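Local coordinates for MHC class I protein (Ginglymostoma cirratum, PDB 6LUP), which probably presents short peptides to T cells in a groove formed by two helices above a beta sheet, at residues E51-E56 with I163-K168; V111-D116 with M128-P133; Q31-D36 with P55-R60. All coordinates share one frame; numbering follows the deposited sequence.

Interaction 1 (E51-E56 with I163-K168)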
loop_
_atom_site.group_PDB
_atom_site.type_symbol
_atom_site.label_atom_id
_atom_site.label_comp_id
_atom_site.label_asym_id
_atom_site.label_seq_id
_atom_site.Cartn_x
_atom_site.Cartn_y
_atom_site.Cartn_z
ATOM N N GLU A 51 -5.471 -16.022 15.359
ATOM C CA GLU A 51 -6.190 -16.566 16.507
ATOM C C GLU A 51 -7.585 -17.058 16.148
ATOM O O GLU A 51 -8.040 -18.072 16.678
ATOM C CB GLU A 51 -6.324 -15.503 17.597
ATOM C CG GLU A 51 -5.079 -15.284 18.437
ATOM C CD GLU A 51 -5.142 -14.009 19.267
ATOM O OE1 GLU A 51 -4.343 -13.873 20.226
ATOM O OE2 GLU A 51 -5.985 -13.132 18.964
ATOM N N SER A 52 -8.257 -16.338 15.254
ATOM C CA SER A 52 -9.691 -16.530 15.039
ATOM C C SER A 52 -10.045 -17.436 13.869
ATOM O O SER A 52 -11.214 -17.777 13.687
ATOM C CB SER A 52 -10.404 -15.179 14.892
ATOM O OG SER A 52 -9.948 -14.468 13.752
ATOM N N GLU A 53 -9.053 -17.826 13.076
ATOM C CA GLU A 53 -9.316 -18.696 11.939
ATOM C C GLU A 53 -8.636 -20.045 12.076
ATOM O O GLU A 53 -7.410 -20.130 12.181
ATOM C CB GLU A 53 -8.944 -18.017 10.618
ATOM C CG GLU A 53 -9.849 -16.853 10.229
ATOM C CD GLU A 53 -11.317 -17.238 10.099
ATOM O OE1 GLU A 53 -11.645 -18.449 10.071
ATOM O OE2 GLU A 53 -12.159 -16.318 10.018
ATOM N N GLY A 54 -9.455 -21.094 12.071
ATOM C CA GLY A 54 -8.987 -22.461 12.244
ATOM C C GLY A 54 -8.330 -23.031 11.001
ATOM O O GLY A 54 -8.232 -22.351 9.975
ATOM N N PRO A 55 -7.871 -24.290 11.090
ATOM C CA PRO A 55 -7.198 -25.005 10.003
ATOM C C PRO A 55 -7.913 -24.910 8.650
ATOM O O PRO A 55 -7.257 -24.683 7.632
ATOM C CB PRO A 55 -7.184 -26.450 10.506
ATOM C CG PRO A 55 -7.093 -26.307 11.983
ATOM C CD PRO A 55 -7.908 -25.089 12.328
ATOM N N GLU A 56 -9.235 -25.065 8.649
ATOM C CA GLU A 56 -10.016 -25.084 7.411
ATOM C C GLU A 56 -9.915 -23.784 6.623
ATOM O O GLU A 56 -9.840 -23.799 5.390
ATOM C CB GLU A 56 -11.479 -25.435 7.692
ATOM C CG GLU A 56 -11.699 -26.932 7.851
ATOM C CD GLU A 56 -13.157 -27.312 8.058
ATOM O OE1 GLU A 56 -14.048 -26.517 7.653
ATOM O OE2 GLU A 56 -13.405 -28.413 8.616
ATOM N N ILE A 163 -18.657 -9.255 1.532
ATOM C CA ILE A 163 -19.319 -8.481 2.580
ATOM C C ILE A 163 -19.452 -9.288 3.874
ATOM O O ILE A 163 -19.120 -8.799 4.955
ATOM C CB ILE A 163 -20.713 -7.986 2.110
ATOM C CG1 ILE A 163 -20.582 -6.932 0.989
ATOM C CG2 ILE A 163 -21.553 -7.491 3.281
ATOM C CD1 ILE A 163 -19.927 -5.620 1.385
ATOM N N GLU A 164 -19.920 -10.526 3.753
ATOM C CA GLU A 164 -20.148 -11.395 4.909
ATOM C C GLU A 164 -18.883 -11.641 5.748
ATOM O O GLU A 164 -18.914 -11.510 6.971
ATOM C CB GLU A 164 -20.782 -12.716 4.463
ATOM C CG GLU A 164 -21.109 -13.672 5.603
ATOM C CD GLU A 164 -21.654 -15.015 5.137
ATOM O OE1 GLU A 164 -22.145 -15.775 6.005
ATOM O OE2 GLU A 164 -21.592 -15.323 3.916
ATOM N N TRP A 165 -17.784 -11.995 5.086
ATOM C CA TRP A 165 -16.504 -12.221 5.761
ATOM C C TRP A 165 -15.889 -10.931 6.304
ATOM O O TRP A 165 -15.275 -10.937 7.376
ATOM C CB TRP A 165 -15.524 -12.958 4.846
ATOM C CG TRP A 165 -15.857 -14.405 4.724
ATOM C CD1 TRP A 165 -16.777 -14.968 3.884
ATOM C CD2 TRP A 165 -15.303 -15.479 5.493
ATOM N NE1 TRP A 165 -16.825 -16.328 4.076
ATOM C CE2 TRP A 165 -15.934 -16.670 5.061
ATOM C CE3 TRP A 165 -14.335 -15.552 6.503
ATOM C CZ2 TRP A 165 -15.619 -17.927 5.597
ATOM C CZ3 TRP A 165 -14.026 -16.799 7.041
ATOM C CH2 TRP A 165 -14.666 -17.972 6.583
ATOM N N LEU A 166 -16.066 -9.827 5.577
ATOM C CA LEU A 166 -15.631 -8.523 6.075
ATOM C C LEU A 166 -16.278 -8.250 7.433
ATOM O O LEU A 166 -15.607 -7.807 8.364
ATOM C CB LEU A 166 -15.939 -7.396 5.080
ATOM C CG LEU A 166 -15.632 -5.958 5.542
ATOM C CD1 LEU A 166 -14.169 -5.759 5.924
ATOM C CD2 LEU A 166 -16.049 -4.934 4.495
ATOM N N GLN A 167 -17.569 -8.554 7.546
ATOM C CA GLN A 167 -18.303 -8.378 8.799
ATOM C C GLN A 167 -17.779 -9.262 9.928
ATOM O O GLN A 167 -17.773 -8.854 11.091
ATOM C CB GLN A 167 -19.800 -8.593 8.579
ATOM C CG GLN A 167 -20.501 -7.325 8.119
ATOM C CD GLN A 167 -21.867 -7.578 7.517
ATOM O OE1 GLN A 167 -22.277 -8.724 7.325
ATOM N NE2 GLN A 167 -22.581 -6.501 7.211
ATOM N N LYS A 168 -17.325 -10.460 9.571
ATOM C CA LYS A 168 -16.728 -11.372 10.531
ATOM C C LYS A 168 -15.376 -10.831 10.980
ATOM O O LYS A 168 -15.068 -10.822 12.170
ATOM C CB LYS A 168 -16.571 -12.766 9.924
ATOM C CG LYS A 168 -16.075 -13.817 10.905
ATOM C CD LYS A 168 -15.559 -15.049 10.186
ATOM C CE LYS A 168 -15.229 -16.146 11.180
ATOM N NZ LYS A 168 -14.651 -17.332 10.498
#

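Interaction 2 (V111-D116 with M128-P133)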
loop_
_atom_site.group_PDB
_atom_site.type_symbol
_atom_site.label_atom_id
_atom_site.label_comp_id
_atom_site.label_asym_id
_atom_site.label_seq_id
_atom_site.Cartn_x
_atom_site.Cartn_y
_atom_site.Cartn_z
ATOM N N VAL A 111 -13.762 -5.549 -9.439
ATOM C CA VAL A 111 -12.700 -6.452 -9.860
ATOM C C VAL A 111 -12.053 -5.843 -11.105
ATOM O O VAL A 111 -12.720 -5.598 -12.111
ATOM C CB VAL A 111 -13.180 -7.920 -10.051
ATOM C CG1 VAL A 111 -14.368 -8.017 -10.996
ATOM C CG2 VAL A 111 -12.039 -8.814 -10.515
ATOM N N GLN A 112 -10.755 -5.568 -10.998
ATOM C CA GLN A 112 -10.002 -4.870 -12.037
ATOM C C GLN A 112 -8.725 -5.630 -12.348
ATOM O O GLN A 112 -8.008 -6.052 -11.440
ATOM C CB GLN A 112 -9.646 -3.452 -11.582
ATOM C CG GLN A 112 -10.834 -2.533 -11.361
ATOM C CD GLN A 112 -10.512 -1.367 -10.445
ATOM O OE1 GLN A 112 -11.277 -1.055 -9.532
ATOM N NE2 GLN A 112 -9.371 -0.719 -10.676
ATOM N N HIS A 113 -8.450 -5.796 -13.637
ATOM C CA HIS A 113 -7.253 -6.488 -14.092
ATOM C C HIS A 113 -6.356 -5.528 -14.867
ATOM O O HIS A 113 -6.843 -4.632 -15.568
ATOM C CB HIS A 113 -7.617 -7.669 -14.990
ATOM C CG HIS A 113 -8.545 -8.659 -14.359
ATOM N ND1 HIS A 113 -8.227 -9.993 -14.228
ATOM C CD2 HIS A 113 -9.791 -8.519 -13.843
ATOM C CE1 HIS A 113 -9.233 -10.630 -13.652
ATOM N NE2 HIS A 113 -10.193 -9.757 -13.408
ATOM N N ALA A 114 -5.045 -5.716 -14.734
ATOM C CA ALA A 114 -4.080 -4.902 -15.462
ATOM C C ALA A 114 -2.934 -5.717 -16.030
ATOM O O ALA A 114 -2.439 -6.657 -15.401
ATOM C CB ALA A 114 -3.536 -3.790 -14.589
ATOM N N TRP A 115 -2.529 -5.325 -17.231
ATOM C CA TRP A 115 -1.383 -5.889 -17.921
ATOM C C TRP A 115 -0.319 -4.802 -18.023
ATOM O O TRP A 115 -0.599 -3.690 -18.480
ATOM C CB TRP A 115 -1.822 -6.390 -19.299
ATOM C CG TRP A 115 -0.737 -6.515 -20.320
ATOM C CD1 TRP A 115 -0.593 -5.765 -21.447
ATOM C CD2 TRP A 115 0.350 -7.452 -20.320
ATOM N NE1 TRP A 115 0.513 -6.169 -22.150
ATOM C CE2 TRP A 115 1.114 -7.202 -21.479
ATOM C CE3 TRP A 115 0.754 -8.476 -19.453
ATOM C CZ2 TRP A 115 2.257 -7.936 -21.800
ATOM C CZ3 TRP A 115 1.898 -9.208 -19.772
ATOM C CH2 TRP A 115 2.633 -8.931 -20.936
ATOM N N ASP A 116 0.890 -5.125 -17.570
ATOM C CA ASP A 116 1.994 -4.160 -17.495
ATOM C C ASP A 116 1.547 -2.818 -16.912
ATOM O O ASP A 116 1.813 -1.760 -17.481
ATOM C CB ASP A 116 2.663 -3.975 -18.867
ATOM C CG ASP A 116 3.629 -5.101 -19.211
ATOM O OD1 ASP A 116 3.903 -5.956 -18.344
ATOM O OD2 ASP A 116 4.125 -5.129 -20.354
ATOM N N MET A 128 -23.545 -5.741 -15.521
ATOM C CA MET A 128 -23.018 -7.114 -15.570
ATOM C C MET A 128 -22.327 -7.432 -16.895
ATOM O O MET A 128 -22.564 -8.474 -17.512
ATOM C CB MET A 128 -24.083 -8.157 -15.204
ATOM C CG MET A 128 -24.306 -8.308 -13.706
ATOM S SD MET A 128 -22.782 -8.500 -12.750
ATOM C CE MET A 128 -22.124 -10.024 -13.422
ATOM N N VAL A 129 -21.459 -6.514 -17.308
ATOM C CA VAL A 129 -20.684 -6.646 -18.536
ATOM C C VAL A 129 -19.229 -6.265 -18.244
ATOM O O VAL A 129 -18.958 -5.436 -17.369
ATOM C CB VAL A 129 -21.305 -5.796 -19.685
ATOM C CG1 VAL A 129 -21.043 -4.305 -19.491
ATOM C CG2 VAL A 129 -20.815 -6.258 -21.047
ATOM N N TRP A 130 -18.297 -6.892 -18.956
ATOM C CA TRP A 130 -16.878 -6.580 -18.805
ATOM C C TRP A 130 -16.464 -5.460 -19.748
ATOM O O TRP A 130 -16.875 -5.431 -20.909
ATOM C CB TRP A 130 -16.023 -7.821 -19.053
ATOM C CG TRP A 130 -16.245 -8.900 -18.038
ATOM C CD1 TRP A 130 -17.160 -9.908 -18.107
ATOM C CD2 TRP A 130 -15.542 -9.077 -16.799
ATOM N NE1 TRP A 130 -17.072 -10.706 -16.990
ATOM C CE2 TRP A 130 -16.089 -10.218 -16.170
ATOM C CE3 TRP A 130 -14.503 -8.386 -16.161
ATOM C CZ2 TRP A 130 -15.631 -10.684 -14.931
ATOM C CZ3 TRP A 130 -14.048 -8.851 -14.926
ATOM C CH2 TRP A 130 -14.614 -9.989 -14.328
ATOM N N VAL A 131 -15.654 -4.536 -19.240
ATOM C CA VAL A 131 -15.168 -3.415 -20.045
ATOM C C VAL A 131 -13.653 -3.480 -20.244
ATOM O O VAL A 131 -12.910 -3.868 -19.340
ATOM C CB VAL A 131 -15.615 -2.039 -19.478
ATOM C CG1 VAL A 131 -17.125 -2.005 -19.275
ATOM C CG2 VAL A 131 -14.909 -1.713 -18.174
ATOM N N THR A 132 -13.212 -3.126 -21.446
ATOM C CA THR A 132 -11.794 -3.122 -21.794
ATOM C C THR A 132 -11.468 -1.928 -22.697
ATOM O O THR A 132 -12.106 -1.741 -23.737
ATOM C CB THR A 132 -11.353 -4.446 -22.462
ATOM O OG1 THR A 132 -9.994 -4.338 -22.905
ATOM C CG2 THR A 132 -12.249 -4.803 -23.655
ATOM N N PRO A 133 -10.484 -1.104 -22.293
ATOM C CA PRO A 133 -10.105 0.048 -23.112
ATOM C C PRO A 133 -9.106 -0.294 -24.226
ATOM O O PRO A 133 -8.700 0.594 -24.975
ATOM C CB PRO A 133 -9.468 0.994 -22.093
ATOM C CG PRO A 133 -8.880 0.087 -21.069
ATOM C CD PRO A 133 -9.755 -1.136 -21.010
#

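Interaction 3 (Q31-D36 with P55-R60)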
loop_
_atom_site.group_PDB
_atom_site.type_symbol
_atom_site.label_atom_id
_atom_site.label_comp_id
_atom_site.label_asym_id
_atom_site.label_seq_id
_atom_site.Cartn_x
_atom_site.Cartn_y
_atom_site.Cartn_z
ATOM N N GLN A 31 -3.092 -4.717 6.409
ATOM C CA GLN A 31 -2.804 -5.992 5.766
ATOM C C GLN A 31 -2.971 -7.118 6.775
ATOM O O GLN A 31 -2.471 -7.027 7.896
ATOM C CB GLN A 31 -1.393 -6.022 5.188
ATOM C CG GLN A 31 -1.223 -7.095 4.124
ATOM C CD GLN A 31 0.219 -7.498 3.900
ATOM O OE1 GLN A 31 1.116 -6.662 3.901
ATOM N NE2 GLN A 31 0.446 -8.791 3.686
ATOM N N PHE A 32 -3.673 -8.175 6.385
ATOM C CA PHE A 32 -3.939 -9.273 7.318
ATOM C C PHE A 32 -3.509 -10.649 6.813
ATOM O O PHE A 32 -3.275 -11.550 7.608
ATOM C CB PHE A 32 -5.404 -9.259 7.793
ATOM C CG PHE A 32 -6.393 -9.784 6.785
ATOM C CD1 PHE A 32 -6.717 -9.047 5.650
ATOM C CD2 PHE A 32 -7.036 -11.005 6.996
ATOM C CE1 PHE A 32 -7.634 -9.531 4.725
ATOM C CE2 PHE A 32 -7.961 -11.491 6.078
ATOM C CZ PHE A 32 -8.259 -10.753 4.940
ATOM N N VAL A 33 -3.403 -10.804 5.495
ATOM C CA VAL A 33 -2.931 -12.057 4.898
ATOM C C VAL A 33 -1.913 -11.810 3.782
ATOM O O VAL A 33 -1.818 -10.706 3.232
ATOM C CB VAL A 33 -4.081 -12.973 4.389
ATOM C CG1 VAL A 33 -4.869 -13.560 5.553
ATOM C CG2 VAL A 33 -5.007 -12.243 3.417
ATOM N N GLN A 34 -1.148 -12.849 3.468
ATOM C CA GLN A 34 -0.140 -12.800 2.419
ATOM C C GLN A 34 0.001 -14.190 1.826
ATOM O O GLN A 34 -0.146 -15.195 2.527
ATOM C CB GLN A 34 1.205 -12.324 2.986
ATOM C CG GLN A 34 2.311 -12.092 1.954
ATOM C CD GLN A 34 3.130 -13.339 1.619
ATOM O OE1 GLN A 34 3.054 -14.364 2.301
ATOM N NE2 GLN A 34 3.919 -13.250 0.552
ATOM N N TYR A 35 0.282 -14.230 0.530
ATOM C CA TYR A 35 0.651 -15.449 -0.166
ATOM C C TYR A 35 1.727 -15.125 -1.203
ATOM O O TYR A 35 1.691 -14.059 -1.827
ATOM C CB TYR A 35 -0.584 -16.035 -0.847
ATOM C CG TYR A 35 -0.337 -17.286 -1.657
ATOM C CD1 TYR A 35 0.181 -17.212 -2.948
ATOM C CD2 TYR A 35 -0.654 -18.541 -1.146
ATOM C CE1 TYR A 35 0.402 -18.354 -3.697
ATOM C CE2 TYR A 35 -0.442 -19.689 -1.891
ATOM C CZ TYR A 35 0.085 -19.589 -3.165
ATOM O OH TYR A 35 0.301 -20.719 -3.915
ATOM N N ASP A 36 2.686 -16.033 -1.376
ATOM C CA ASP A 36 3.631 -15.938 -2.498
ATOM C C ASP A 36 3.991 -17.293 -3.097
ATOM O O ASP A 36 3.799 -18.330 -2.467
ATOM C CB ASP A 36 4.890 -15.131 -2.136
ATOM C CG ASP A 36 5.745 -15.809 -1.094
ATOM O OD1 ASP A 36 6.357 -16.850 -1.402
ATOM O OD2 ASP A 36 5.822 -15.291 0.036
ATOM N N PRO A 55 -7.871 -24.290 11.090
ATOM C CA PRO A 55 -7.198 -25.005 10.003
ATOM C C PRO A 55 -7.913 -24.910 8.650
ATOM O O PRO A 55 -7.257 -24.683 7.632
ATOM C CB PRO A 55 -7.184 -26.450 10.506
ATOM C CG PRO A 55 -7.093 -26.307 11.983
ATOM C CD PRO A 55 -7.908 -25.089 12.328
ATOM N N GLU A 56 -9.235 -25.065 8.649
ATOM C CA GLU A 56 -10.016 -25.084 7.411
ATOM C C GLU A 56 -9.915 -23.784 6.623
ATOM O O GLU A 56 -9.840 -23.799 5.390
ATOM C CB GLU A 56 -11.479 -25.435 7.692
ATOM C CG GLU A 56 -11.699 -26.932 7.851
ATOM C CD GLU A 56 -13.157 -27.312 8.058
ATOM O OE1 GLU A 56 -14.048 -26.517 7.653
ATOM O OE2 GLU A 56 -13.405 -28.413 8.616
ATOM N N TYR A 57 -9.900 -22.667 7.342
ATOM C CA TYR A 57 -9.744 -21.364 6.727
ATOM C C TYR A 57 -8.424 -21.243 5.953
ATOM O O TYR A 57 -8.412 -20.815 4.797
ATOM C CB TYR A 57 -9.839 -20.262 7.782
ATOM C CG TYR A 57 -9.631 -18.879 7.218
ATOM C CD1 TYR A 57 -8.346 -18.354 7.063
ATOM C CD2 TYR A 57 -10.715 -18.095 6.838
ATOM C CE1 TYR A 57 -8.149 -17.085 6.542
ATOM C CE2 TYR A 57 -10.530 -16.825 6.317
ATOM C CZ TYR A 57 -9.246 -16.325 6.169
ATOM O OH TYR A 57 -9.056 -15.064 5.654
ATOM N N TRP A 58 -7.324 -21.618 6.593
ATOM C CA TRP A 58 -6.008 -21.494 5.979
ATOM C C TRP A 58 -5.800 -22.504 4.868
ATOM O O TRP A 58 -5.163 -22.199 3.861
ATOM C CB TRP A 58 -4.914 -21.576 7.039
ATOM C CG TRP A 58 -5.085 -20.485 8.032
ATOM C CD1 TRP A 58 -5.590 -20.594 9.296
ATOM C CD2 TRP A 58 -4.818 -19.099 7.823
ATOM N NE1 TRP A 58 -5.635 -19.363 9.894
ATOM C CE2 TRP A 58 -5.165 -18.425 9.013
ATOM C CE3 TRP A 58 -4.303 -18.359 6.749
ATOM C CZ2 TRP A 58 -5.010 -17.041 9.161
ATOM C CZ3 TRP A 58 -4.155 -16.985 6.895
ATOM C CH2 TRP A 58 -4.513 -16.341 8.091
ATOM N N GLU A 59 -6.364 -23.694 5.044
ATOM C CA GLU A 59 -6.326 -24.722 4.022
ATOM C C GLU A 59 -7.032 -24.248 2.754
ATOM O O GLU A 59 -6.475 -24.348 1.659
ATOM C CB GLU A 59 -6.932 -26.019 4.553
ATOM C CG GLU A 59 -6.010 -26.754 5.514
ATOM C CD GLU A 59 -6.744 -27.580 6.555
ATOM O OE1 GLU A 59 -6.103 -27.934 7.571
ATOM O OE2 GLU A 59 -7.951 -27.873 6.376
ATOM N N ARG A 60 -8.238 -23.705 2.904
ATOM C CA ARG A 60 -9.004 -23.237 1.750
ATOM C C ARG A 60 -8.382 -22.012 1.084
ATOM O O ARG A 60 -8.300 -21.944 -0.147
ATOM C CB ARG A 60 -10.456 -22.946 2.125
ATOM C CG ARG A 60 -11.292 -22.452 0.952
ATOM C CD ARG A 60 -12.453 -21.589 1.402
ATOM N NE ARG A 60 -12.040 -20.555 2.356
ATOM C CZ ARG A 60 -12.346 -20.557 3.656
ATOM N NH1 ARG A 60 -13.078 -21.539 4.183
ATOM N NH2 ARG A 60 -11.922 -19.565 4.428
#

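Interaction 1 (E51-E56 with I163-K168)
Trp165 turns the benzene end of its indole toward the carboxylate of Glu53. CZ3 of Trp165 lies 3.5 Å from OE2 of Glu53, and the oxygen sits at the ring edge, near the ring plane. Carboxylate and indole planes are inclined by 41°, so the two flat groups do not stack. The acid meets the slightly positive C-H rim of the indole, an approach that is probably mildly attractive. Because CG of Trp165 is anti to its carbonyl carbon, beside the backbone N (chi1 -75°), the indole reaches toward the loop residue Glu53, and its rings also meet an aromatic side chain of the bound peptide.

The contact spans one end of the class I groove, between helix 148-172 and the junction where helix 47-52 ends and helix 55-82 begins. Glu53 is the first residue to leave helical geometry there, and Gly54 occupies the N-cap position of the next helix. A tryptophan beside the peptide at this end is consistent with the A-pocket region of class I molecules.

One turn after Trp165, Lys168 meets the same carboxylate from the opposite direction. Its CG is anti to the backbone N (chi1 -174°), which points the chain at Glu53; the chain is extended all the way from CG to the amine, and CE of Lys168 passes 3.3 Å from OE2 of Glu53. Lys168 NZ then donates to Glu53 OE2 over 2.7 Å, a hydrogen-bonded salt bridge that meets the oxygen on its syn side, 15° out of the carboxylate plane. The other oxygen is also near, with Glu53 OE1 3.2 Å from Lys168 NZ. A bend at chi2 in Glu53 presents its carboxylate to this amine, and OE2 lies within reach of both Lys168 and the indole edge.

Interaction 2 (V111-D116 with M128-P133)
Two strands of the antiparallel groove floor, 108-115 and the outermost 129-131, meet here through side chains that reach past strand 118-124, which lies between them. The backbones are correspondingly far apart, with CA of His113 and CA of Thr132 separated by 9.6 Å, and no hydrogen bond joins the segments. Strand 129-131 starts at a G1 beta bulge, where Met128 and Val129 both face Asp124.

Trp130 carries the buried contact. Its indole extends beneath the region of helix 148-172, where NE1 is held by the side chain of Asn151, and it meets Trp144 edge-to-face. The benzene end of the indole is what reaches strand 108-115. Val111 holds CG1 in the crowded position between its backbone N and carbonyl carbon (chi1 54°), and this methyl meets the indole obliquely, the two side chains crossing at about a right angle. Val111 also packs on Thr154 of that helix.

His113 adds a looser approach. A hydrogen bond with the hydroxyl of Tyr92 holds its ring from the ND1 side. NE2 of His113 lies 4.2 Å from CZ3 of Trp130, while CG1 of Val111 is 3.9 Å from CH2 of Trp130.

Interaction 3 (Q31-D36 with P55-R60)
Successive residues Tyr57 and Trp58 send their rings toward the sheet by different first torsions: CG of Tyr57 is anti to the backbone N (chi1 178°), whereas CG of Trp58 is anti to the carbonyl carbon (chi1 -60°). The rings stay in touch, with CD1 of Tyr57 3.6 Å above the Trp58 ring plane, over its centre. Across the contact, CG1 of Val33 meets the benzene end of Trp58, 3.7 Å from its CZ3.

This is the packing of the first long groove helix, 55-82, on strand 30-36 of the floor of the class I peptide-binding platform; the axes of segments 31-36 and 55-60 come within 11.9 Å, at 44°. The strand carries a classic beta bulge here, Phe32 and Val33 both facing Gly25. Gln31 NE2 donates to Val33 O over 3.0 Å, from above the carbonyl plane, a bond at the bulged residue whose CG1 meets Trp58. CG2 of Val33 lies 3.8 Å above the Phe32 ring plane, over its centre.

The side chains of Phe32 and Tyr57 cross at about a right angle. The hydroxyl OH of Tyr57 comes to the Phe32 ring edge, near its plane, 3.8 Å from CE2. That hydroxyl is also hydrogen-bonded to the hydroxyl of Tyr169 on the opposite helix, and Tyr57 packs on the peptide backbone.

In the fold
Interactions 1 and 3 adjoin, their centres 10 Å apart, and share Pro55 and Glu56 at the start of helix 55-82. A probable hydrogen bond from Trp58 NE1 to Glu53 O, 3.0 Å long, ties them together, and CZ3 of Trp165 packs 3.6 Å from CD2 of Tyr57. Both reach the bound peptide, through Trp165 in interaction 1 and through Tyr57 and Arg60 in interaction 3, and both help to form one end of the groove. Interaction 2 lies well apart, its centre 28 Å from that of interaction 1 and 26 Å from that of interaction 3. It shares with interaction 3 the eight-stranded floor.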